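PDB 5ZKA: N-acetylneuraminate lyase from Fusobacterium nucleatum subsp. nucleatum ATCC 25586, which belongs to the dihydrodipicolinate synthetase family and has the TIM-barrel fold. Local coordinates for residues S130-K133 with D134-T138. Residues are numbered along the deposited sequence; the frame is centred on the assembly and turned at random.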
loop_
_atom_site.group_PDB
_atom_site.type_symbol
_atom_site.label_atom_id
_atom_site.label_comp_id
_atom_site.label_asym_id
_atom_site.label_seq_id
_atom_site.Cartn_x
_atom_site.Cartn_y
_atom_site.Cartn_z
ATOM N N SER A 130 11.455 -22.104 10.467
ATOM C CA SER A 130 12.089 -22.544 11.704
ATOM C C SER A 130 13.557 -22.142 11.739
ATOM O O SER A 130 14.092 -21.829 12.809
ATOM C CB SER A 130 11.968 -24.059 11.868
ATOM O OG SER A 130 12.858 -24.722 10.986
ATOM N N GLU A 131 14.220 -22.136 10.582
ATOM C CA GLU A 131 15.621 -21.728 10.546
ATOM C C GLU A 131 15.760 -20.225 10.727
ATOM O O GLU A 131 16.673 -19.761 11.419
ATOM C CB GLU A 131 16.260 -22.205 9.245
ATOM C CG GLU A 131 16.339 -23.724 9.216
ATOM C CD GLU A 131 16.612 -24.324 7.848
ATOM O OE1 GLU A 131 16.271 -23.691 6.824
ATOM O OE2 GLU A 131 17.158 -25.453 7.813
ATOM N N ILE A 132 14.850 -19.450 10.130
ATOM C CA ILE A 132 14.848 -18.000 10.312
ATOM C C ILE A 132 14.636 -17.645 11.779
ATOM O O ILE A 132 15.265 -16.719 12.315
ATOM C CB ILE A 132 13.765 -17.371 9.416
ATOM C CG1 ILE A 132 14.183 -17.460 7.944
ATOM C CG2 ILE A 132 13.460 -15.952 9.847
ATOM C CD1 ILE A 132 13.102 -17.049 6.958
ATOM N N LYS A 133 13.741 -18.377 12.450
ATOM C CA LYS A 133 13.473 -18.127 13.862
ATOM C C LYS A 133 14.709 -18.409 14.706
ATOM O O LYS A 133 15.063 -17.630 15.600
ATOM C CB LYS A 133 12.296 -18.999 14.325
ATOM C CG LYS A 133 11.835 -18.726 15.754
ATOM C CD LYS A 133 10.544 -19.493 16.055
ATOM C CE LYS A 133 10.152 -19.372 17.515
ATOM N NZ LYS A 133 9.197 -20.441 17.917
ATOM N N ASP A 134 15.369 -19.539 14.442
ATOM C CA ASP A 134 16.594 -19.887 15.159
ATOM C C ASP A 134 17.649 -18.803 14.994
ATOM O O ASP A 134 18.389 -18.486 15.936
ATOM C CB ASP A 134 17.108 -21.224 14.626
ATOM C CG ASP A 134 18.238 -21.803 15.452
ATOM O OD1 ASP A 134 18.561 -21.253 16.528
ATOM O OD2 ASP A 134 18.799 -22.827 15.005
ATOM N N TYR A 135 17.738 -18.240 13.791
ATOM C CA TYR A 135 18.706 -17.184 13.509
ATOM C C TYR A 135 18.452 -15.968 14.388
ATOM O O TYR A 135 19.363 -15.477 15.063
ATOM C CB TYR A 135 18.626 -16.862 12.017
ATOM C CG TYR A 135 19.148 -15.547 11.478
ATOM C CD1 TYR A 135 18.355 -14.401 11.484
ATOM C CD2 TYR A 135 20.385 -15.483 10.847
ATOM C CE1 TYR A 135 18.806 -13.215 10.935
ATOM C CE2 TYR A 135 20.840 -14.292 10.279
ATOM C CZ TYR A 135 20.048 -13.168 10.334
ATOM O OH TYR A 135 20.479 -11.992 9.764
ATOM N N TYR A 136 17.204 -15.497 14.427
ATOM C CA TYR A 136 16.879 -14.337 15.252
ATOM C C TYR A 136 17.090 -14.635 16.727
ATOM O O TYR A 136 17.702 -13.842 17.451
ATOM C CB TYR A 136 15.442 -13.897 14.992
ATOM C CG TYR A 136 15.332 -13.073 13.728
ATOM C CD1 TYR A 136 16.000 -11.852 13.616
ATOM C CD2 TYR A 136 14.587 -13.523 12.642
ATOM C CE1 TYR A 136 15.913 -11.090 12.455
ATOM C CE2 TYR A 136 14.493 -12.772 11.483
ATOM C CZ TYR A 136 15.165 -11.558 11.400
ATOM O OH TYR A 136 15.095 -10.802 10.259
ATOM N N GLU A 137 16.591 -15.780 17.193
ATOM C CA GLU A 137 16.712 -16.088 18.612
ATOM C C GLU A 137 18.164 -16.264 19.013
ATOM O O GLU A 137 18.536 -15.924 20.142
ATOM C CB GLU A 137 15.900 -17.340 18.954
ATOM C CG GLU A 137 14.447 -17.233 18.522
ATOM C CD GLU A 137 13.473 -17.562 19.625
ATOM O OE1 GLU A 137 13.067 -18.739 19.728
ATOM O OE2 GLU A 137 13.107 -16.635 20.379
ATOM N N THR A 138 18.992 -16.786 18.104
ATOM C CA THR A 138 20.401 -16.990 18.414
ATOM C C THR A 138 21.127 -15.658 18.568
ATOM O O THR A 138 21.918 -15.476 19.500
ATOM C CB THR A 138 21.062 -17.848 17.329
ATOM O OG1 THR A 138 20.490 -19.167 17.331
ATOM C CG2 THR A 138 22.567 -17.941 17.542
#
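Ile-132 and Tyr-136 lie side by side on successive turns of helix 129-143, which links parallel strands 117-120 and 147-150 of the TIM barrel. Their apolar contact runs from Ile-132 CG2 to Tyr-136 CE2 at 3.7 Å. With CG1 beside the backbone N (chi1 -71°), Ile-132 leaves CG2 anti to that N, where it meets the ring. Tyr-135 brings CD1 over the centre of the Tyr-136 ring, 3.9 Å above its plane, so the rings meet edge to face. Tyr-136 faces strand 147-150 and its OH bonds to Ala-119 O, while Tyr-135 turns to helix 99-112, its OH bonding to Ser-96 N.

Backbone bonds follow the i to i+4 pattern; the straightest is Glu-137 N to Lys-133 O, 2.9 Å with an N-H...O angle of 171°.

Among charged groups, Lys-133 and Glu-137 run alongside each other, but NZ and OE1 stay 4.6 Å apart, too far for a salt bridge. Lys-133 CE lies 3.7 Å from Glu-137 OE1, NZ has a long, weak ion pair with Glu-167 OE1, and Glu-137 OE2 bonds to Asn-171 ND2.

Asp-134 O is gripped twice, by Thr-138 N and, from the opposite face of the carbonyl plane, by Thr-138 OG1 at 2.6 Å.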